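Local structure of hydroxyethylphosphonate dioxygenase (Streptomyces albus, 6B9R) at residues A[225-228]-A[229-233]; A[308-311]-A[312-316]; A[421-424]-A[425-429]. The protein binds iron and 2-hydroxyethylphosphonate and, as a hydroxyethylphosphonate dioxygenase, probably cleaves this substrate oxidatively to hydroxymethylphosphonate. All coordinates share one frame; numbering follows the deposited sequence.

Contact 1: residues A[225-228]-A[229-233]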
loop_
_atom_site.group_PDB
_atom_site.type_symbol
_atom_site.label_atom_id
_atom_site.label_comp_id
_atom_site.label_asym_id
_atom_site.label_seq_id
_atom_site.Cartn_x
_atom_site.Cartn_y
_atom_site.Cartn_z
ATOM N N ARG A 225 1.668 10.665 -16.640
ATOM C CA ARG A 225 1.225 9.490 -17.386
ATOM C C ARG A 225 2.396 8.659 -17.912
ATOM O O ARG A 225 2.347 7.423 -17.887
ATOM C CB ARG A 225 0.326 9.949 -18.530
ATOM C CG ARG A 225 -0.343 8.851 -19.280
ATOM C CD ARG A 225 -1.197 9.442 -20.379
ATOM N NE ARG A 225 -2.028 8.423 -20.999
ATOM C CZ ARG A 225 -3.246 8.659 -21.461
ATOM N NH1 ARG A 225 -3.940 7.679 -22.009
ATOM N NH2 ARG A 225 -3.767 9.877 -21.350
ATOM N N ALA A 226 3.447 9.315 -18.398
ATOM C CA ALA A 226 4.591 8.595 -18.949
ATOM C C ALA A 226 5.318 7.794 -17.873
ATOM O O ALA A 226 5.584 6.599 -18.050
ATOM C CB ALA A 226 5.540 9.580 -19.638
ATOM N N VAL A 227 5.659 8.434 -16.746
ATOM C CA VAL A 227 6.314 7.711 -15.655
ATOM C C VAL A 227 5.428 6.569 -15.163
ATOM O O VAL A 227 5.898 5.444 -14.939
ATOM C CB VAL A 227 6.683 8.677 -14.511
ATOM C CG1 VAL A 227 7.096 7.899 -13.261
ATOM C CG2 VAL A 227 7.816 9.593 -14.943
ATOM N N THR A 228 4.129 6.835 -14.998
ATOM C CA THR A 228 3.223 5.810 -14.491
ATOM C C THR A 228 3.162 4.619 -15.436
ATOM O O THR A 228 3.303 3.466 -15.011
ATOM C CB THR A 228 1.832 6.410 -14.266
ATOM O OG1 THR A 228 1.905 7.363 -13.203
ATOM C CG2 THR A 228 0.842 5.339 -13.877
ATOM N N SER A 229 2.963 4.881 -16.731
ATOM C CA SER A 229 2.967 3.806 -17.714
ATOM C C SER A 229 4.245 2.990 -17.624
ATOM O O SER A 229 4.209 1.759 -17.695
ATOM C CB SER A 229 2.807 4.374 -19.125
ATOM O OG SER A 229 1.504 4.874 -19.327
ATOM N N SER A 230 5.384 3.659 -17.413
ATOM C CA SER A 230 6.669 2.969 -17.411
ATOM C C SER A 230 6.853 2.068 -16.198
ATOM O O SER A 230 7.670 1.142 -16.253
ATOM C CB SER A 230 7.818 3.977 -17.477
ATOM O OG SER A 230 8.060 4.568 -16.204
ATOM N N LEU A 231 6.119 2.303 -15.111
ATOM C CA LEU A 231 6.208 1.422 -13.951
ATOM C C LEU A 231 5.377 0.151 -14.095
ATOM O O LEU A 231 5.529 -0.760 -13.274
ATOM C CB LEU A 231 5.778 2.177 -12.690
ATOM C CG LEU A 231 6.611 3.429 -12.429
ATOM C CD1 LEU A 231 6.135 4.147 -11.180
ATOM C CD2 LEU A 231 8.072 3.059 -12.306
ATOM N N ALA A 232 4.522 0.063 -15.110
ATOM C CA ALA A 232 3.674 -1.114 -15.273
ATOM C C ALA A 232 4.509 -2.374 -15.451
ATOM O O ALA A 232 5.563 -2.351 -16.087
ATOM C CB ALA A 232 2.746 -0.946 -16.477
ATOM N N LEU A 233 4.021 -3.476 -14.880
ATOM C CA LEU A 233 4.595 -4.806 -15.045
ATOM C C LEU A 233 3.519 -5.753 -15.564
ATOM O O LEU A 233 2.426 -5.823 -14.991
ATOM C CB LEU A 233 5.142 -5.341 -13.720
ATOM C CG LEU A 233 6.412 -4.751 -13.117
ATOM C CD1 LEU A 233 6.641 -5.381 -11.748
ATOM C CD2 LEU A 233 7.596 -4.993 -14.041
#
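Ser229 grips the carbonyl of Arg225 from both faces of its plane: the backbone N-H comes in on one side, the hydroxyl on the other. Ser229 N lies 2.9 Å from Arg225 O, in a nearly straight bond (168° at the hydrogen), while Ser229 OG donates to the same Arg225 O over 3.0 Å. The hydroxyl is carried back along the helix because it stands anti to its own carbonyl carbon (chi1 -70°). Without the hydroxyl, as with an alanine here, Arg225 O is likely to keep the helical amide as its one donor in this turn and to lose its partner on the other face. Ser230 takes a different course. Ser230 OG, placed between backbone N and carbonyl carbon, donates to Val227 O at 2.7 Å, tilted from the carbonyl plane, and the Ser230 amide bonds to Ala226 O. Leu231 N then shifts from the four-residue spacing toward a three-residue one: its bond to Val227 O is weak, whereas Thr228 O is reached at 3.0 Å from above the carbonyl plane (63° out of it). On the apolar side, Val227 CG1 and Leu231 CD1 come within 4.4 Å. Thr228 turns its hydroxyl back to Gly224 O. Thr228 and Leu231 pack on Leu220 of helix 215-223, and the second subunit meets helix 225-231 through its Pro400, on Val227, and its Ile439, on Thr228 and Ser229.

Contact 2: residues A[308-311]-A[312-316]; sequences RIQP and GRTAS
Between Gln310 and Ala315 the chain leaves strand 307-310 in extended form and bends back through a type I turn over Gly312 to Ala315, closed by a weak backbone bond from Ala315 N to Gly312 O at 3.5 Å. The side chain of Gln310 fills the inside of the bend. Its CG is anti to the backbone N, and a bend at chi2 (57°) swings the carboxamide forward, alongside Ala315. There Gln310 NE2 sits 3.5 Å from Ala315 CA and 3.7 Å from Ala315 CB. Gln310 NE2 also donates to Pro311 O over 2.8 Å; the acceptor lies in the plane of the amide and the bond is nearly straight, 164° at the hydrogen, which fixes the rotation of the group. Thr314 crosses the Pro311 side chain obliquely, with Thr314 OG1 3.7 Å from Pro311 CB and 3.8 Å from Pro311 CG. At the start of the turn, Gly312 N bonds to Asp180 OD1, and Arg317 reaches Gly312 O and Arg313 O through NH2 and NH1. The chemistry is thus mainly polar: a side-chain amide and two charged groups bind backbone atoms of a surface loop that has little regular structure. Ala315, buried against Thr331, supplies the apolar part, and the aliphatic CG of Gln310 approaches the Ala315 methyl, so the one glutamine side chain provides both a backbone bond and packing.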
loop_
_atom_site.group_PDB
_atom_site.type_symbol
_atom_site.label_atom_id
_atom_site.label_comp_id
_atom_site.label_asym_id
_atom_site.label_seq_id
_atom_site.Cartn_x
_atom_site.Cartn_y
_atom_site.Cartn_z
ATOM N N ARG A 308 -13.130 -12.657 -15.542
ATOM C CA ARG A 308 -13.082 -14.088 -15.234
ATOM C C ARG A 308 -14.474 -14.518 -14.785
ATOM O O ARG A 308 -14.944 -14.121 -13.715
ATOM C CB ARG A 308 -12.022 -14.401 -14.172
ATOM C CG ARG A 308 -12.058 -15.820 -13.548
ATOM C CD ARG A 308 -12.424 -16.955 -14.522
ATOM N NE ARG A 308 -11.663 -16.929 -15.760
ATOM C CZ ARG A 308 -12.046 -17.535 -16.878
ATOM N NH1 ARG A 308 -13.193 -18.209 -16.919
ATOM N NH2 ARG A 308 -11.293 -17.454 -17.955
ATOM N N ILE A 309 -15.124 -15.344 -15.592
ATOM C CA ILE A 309 -16.492 -15.778 -15.335
ATOM C C ILE A 309 -16.467 -17.115 -14.602
ATOM O O ILE A 309 -15.794 -18.056 -15.041
ATOM C CB ILE A 309 -17.278 -15.897 -16.650
ATOM C CG1 ILE A 309 -17.351 -14.532 -17.342
ATOM C CG2 ILE A 309 -18.667 -16.426 -16.376
ATOM C CD1 ILE A 309 -17.824 -14.609 -18.791
ATOM N N GLN A 310 -17.222 -17.210 -13.499
ATOM C CA GLN A 310 -17.366 -18.469 -12.770
ATOM C C GLN A 310 -18.789 -18.990 -12.920
ATOM O O GLN A 310 -19.715 -18.435 -12.305
ATOM C CB GLN A 310 -17.024 -18.304 -11.282
ATOM C CG GLN A 310 -17.181 -19.601 -10.469
ATOM C CD GLN A 310 -16.322 -20.722 -11.030
ATOM O OE1 GLN A 310 -15.103 -20.592 -11.108
ATOM N NE2 GLN A 310 -16.957 -21.809 -11.457
ATOM N N PRO A 311 -19.028 -20.026 -13.718
ATOM C CA PRO A 311 -20.355 -20.654 -13.706
ATOM C C PRO A 311 -20.633 -21.213 -12.321
ATOM O O PRO A 311 -19.773 -21.850 -11.708
ATOM C CB PRO A 311 -20.242 -21.768 -14.762
ATOM C CG PRO A 311 -19.008 -21.419 -15.577
ATOM C CD PRO A 311 -18.088 -20.712 -14.616
ATOM N N GLY A 312 -21.836 -20.955 -11.818
ATOM C CA GLY A 312 -22.206 -21.513 -10.530
ATOM C C GLY A 312 -22.253 -23.031 -10.529
ATOM O O GLY A 312 -21.998 -23.662 -9.501
ATOM N N ARG A 313 -22.561 -23.638 -11.679
ATOM C CA ARG A 313 -22.744 -25.084 -11.737
ATOM C C ARG A 313 -21.444 -25.836 -11.487
ATOM O O ARG A 313 -21.450 -26.903 -10.861
ATOM C CB ARG A 313 -23.320 -25.484 -13.099
ATOM C CG ARG A 313 -23.880 -26.900 -13.156
ATOM C CD ARG A 313 -24.198 -27.277 -14.595
ATOM N NE ARG A 313 -22.993 -27.661 -15.335
ATOM C CZ ARG A 313 -22.780 -27.399 -16.622
ATOM N NH1 ARG A 313 -23.688 -26.725 -17.327
ATOM N NH2 ARG A 313 -21.654 -27.806 -17.207
ATOM N N THR A 314 -20.327 -25.323 -11.987
ATOM C CA THR A 314 -19.056 -26.027 -11.884
ATOM C C THR A 314 -18.174 -25.501 -10.756
ATOM O O THR A 314 -17.035 -25.959 -10.601
ATOM C CB THR A 314 -18.319 -25.939 -13.213
ATOM O OG1 THR A 314 -18.200 -24.561 -13.576
ATOM C CG2 THR A 314 -19.089 -26.707 -14.299
ATOM N N ALA A 315 -18.685 -24.574 -9.953
ATOM C CA ALA A 315 -17.901 -23.959 -8.893
ATOM C C ALA A 315 -17.569 -24.965 -7.790
ATOM O O ALA A 315 -18.351 -25.866 -7.490
ATOM C CB ALA A 315 -18.669 -22.771 -8.308
ATOM N N SER A 316 -16.387 -24.804 -7.187
ATOM C CA SER A 316 -15.964 -25.687 -6.099
ATOM C C SER A 316 -16.893 -25.546 -4.900
ATOM O O SER A 316 -17.303 -24.439 -4.539
ATOM C CB SER A 316 -14.530 -25.361 -5.658
ATOM O OG SER A 316 -13.566 -25.767 -6.614
#

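Contact 3: residues A[421-424]-A[425-429]; sequences GSAT and PDVRF
Thr424 is the N-cap of helix 425-433, where its side chain and its carbonyl both meet backbone N-H groups of the first turn. Among the hydrogen bonds, the capping one runs from Val427 N to Thr424 OG1 over 3.3 Å; it is weak, though well aligned (166° at the hydrogen). The hydroxyl reaches that position because it stands between the backbone N and the carbonyl carbon (chi1 65°), with the methyl CG2 anti to the carbonyl carbon. Arg428 N donates to Thr424 O over 2.9 Å, nearly along the C=O axis, and so begins the regular helical pattern. Pro425 suits the first helical position, as its nitrogen carries no hydrogen to be satisfied. Since Val427 has no polar side chain to answer Thr424 N, the cap is one-sided and not a capping box; Thr424 N instead makes a weak bond to Ser422 O, closing an inverse gamma turn centred on Ala423.

Apolar contacts join the same residues. Val427 faces back toward the loop, with Val427 CG1 4.3 Å from Ala423 CB, while its other branch, CG2, lies 3.6 Å from Thr424 OG1 and 3.7 Å from Ser422 O. Pro425 packs on Arg294 and His341.

Charged and polar side-chain ends turn to the second subunit. Ser422 OG bonds to Glu219 of that subunit, and the guanidinium of Arg428 spans two of its residues, with NE on Leu231 O and NH1 on Ser244 OG. Before the Arg428 chain bends at chi3 (71°), its aliphatic part runs beside the cap, where Arg428 CG lies 3.3 Å from Thr424 O.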
loop_
_atom_site.group_PDB
_atom_site.type_symbol
_atom_site.label_atom_id
_atom_site.label_comp_id
_atom_site.label_asym_id
_atom_site.label_seq_id
_atom_site.Cartn_x
_atom_site.Cartn_y
_atom_site.Cartn_z
ATOM N N GLY A 421 -7.355 -5.161 2.692
ATOM C CA GLY A 421 -7.329 -3.755 2.995
ATOM C C GLY A 421 -5.952 -3.179 2.761
ATOM O O GLY A 421 -5.088 -3.788 2.118
ATOM N N SER A 422 -5.733 -1.991 3.320
ATOM C CA SER A 422 -4.420 -1.369 3.242
ATOM C C SER A 422 -3.374 -2.104 4.074
ATOM O O SER A 422 -2.179 -1.877 3.870
ATOM C CB SER A 422 -4.520 0.090 3.677
ATOM O OG SER A 422 -5.435 0.779 2.841
ATOM N N ALA A 423 -3.782 -2.972 5.004
ATOM C CA ALA A 423 -2.819 -3.807 5.725
ATOM C C ALA A 423 -2.517 -5.016 4.840
ATOM O O ALA A 423 -3.122 -6.088 4.944
ATOM C CB ALA A 423 -3.346 -4.204 7.098
ATOM N N THR A 424 -1.595 -4.802 3.913
ATOM C CA THR A 424 -1.132 -5.806 2.961
ATOM C C THR A 424 -0.197 -6.790 3.653
ATOM O O THR A 424 0.212 -6.581 4.798
ATOM C CB THR A 424 -0.386 -5.109 1.826
ATOM O OG1 THR A 424 0.793 -4.504 2.374
ATOM C CG2 THR A 424 -1.248 -4.017 1.175
ATOM N N PRO A 425 0.184 -7.877 2.980
ATOM C CA PRO A 425 1.209 -8.762 3.567
ATOM C C PRO A 425 2.461 -8.022 4.001
ATOM O O PRO A 425 2.971 -8.281 5.098
ATOM C CB PRO A 425 1.498 -9.758 2.434
ATOM C CG PRO A 425 0.213 -9.800 1.649
ATOM C CD PRO A 425 -0.410 -8.448 1.748
ATOM N N ASP A 426 2.959 -7.084 3.187
ATOM C CA ASP A 426 4.171 -6.368 3.570
ATOM C C ASP A 426 3.959 -5.586 4.863
ATOM O O ASP A 426 4.850 -5.538 5.720
ATOM C CB ASP A 426 4.618 -5.435 2.444
ATOM C CG ASP A 426 5.301 -6.180 1.300
ATOM O OD1 ASP A 426 5.763 -7.313 1.514
ATOM O OD2 ASP A 426 5.390 -5.622 0.186
ATOM N N VAL A 427 2.790 -4.960 5.019
ATOM C CA VAL A 427 2.484 -4.267 6.273
ATOM C C VAL A 427 2.459 -5.258 7.432
ATOM O O VAL A 427 3.012 -5.007 8.505
ATOM C CB VAL A 427 1.147 -3.507 6.164
ATOM C CG1 VAL A 427 0.720 -2.983 7.548
ATOM C CG2 VAL A 427 1.241 -2.348 5.162
ATOM N N ARG A 428 1.789 -6.391 7.238
ATOM C CA ARG A 428 1.663 -7.360 8.319
ATOM C C ARG A 428 3.021 -7.888 8.761
ATOM O O ARG A 428 3.241 -8.112 9.957
ATOM C CB ARG A 428 0.744 -8.508 7.889
ATOM C CG ARG A 428 -0.681 -8.069 7.647
ATOM C CD ARG A 428 -1.524 -9.240 7.110
ATOM N NE ARG A 428 -1.765 -10.236 8.157
ATOM C CZ ARG A 428 -2.153 -11.489 7.937
ATOM N NH1 ARG A 428 -2.337 -11.924 6.693
ATOM N NH2 ARG A 428 -2.348 -12.306 8.967
ATOM N N PHE A 429 3.956 -8.081 7.820
ATOM C CA PHE A 429 5.285 -8.513 8.238
ATOM C C PHE A 429 6.045 -7.395 8.936
ATOM O O PHE A 429 6.809 -7.667 9.866
ATOM C CB PHE A 429 6.078 -9.052 7.050
ATOM C CG PHE A 429 5.651 -10.439 6.653
ATOM C CD1 PHE A 429 5.959 -11.526 7.463
ATOM C CD2 PHE A 429 4.911 -10.647 5.511
ATOM C CE1 PHE A 429 5.554 -12.800 7.123
ATOM C CE2 PHE A 429 4.501 -11.913 5.161
ATOM C CZ PHE A 429 4.819 -12.992 5.966
#

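In the fold
The three contacts follow one another along the chain without touching. Contacts 1 and 3 lie closest, about 12 Å between nearest atoms and 24 Å between centres, yet their direct tie runs across the dimer, between the end of helix 225-231 in one subunit and helix 425-433 of the other, in both directions. Contact 2, about 17 Å from contact 1 and 20 Å from contact 3 by nearest atoms, has no partner in the second subunit. It links the edge strands 307-310 and 317-320 of the two seven-stranded sheets. Strand 307-310 belongs to the sheet whose strand 152-158 carries the iron ligand Gln153; none of the contacts supplies a residue of the substrate pocket or metal site.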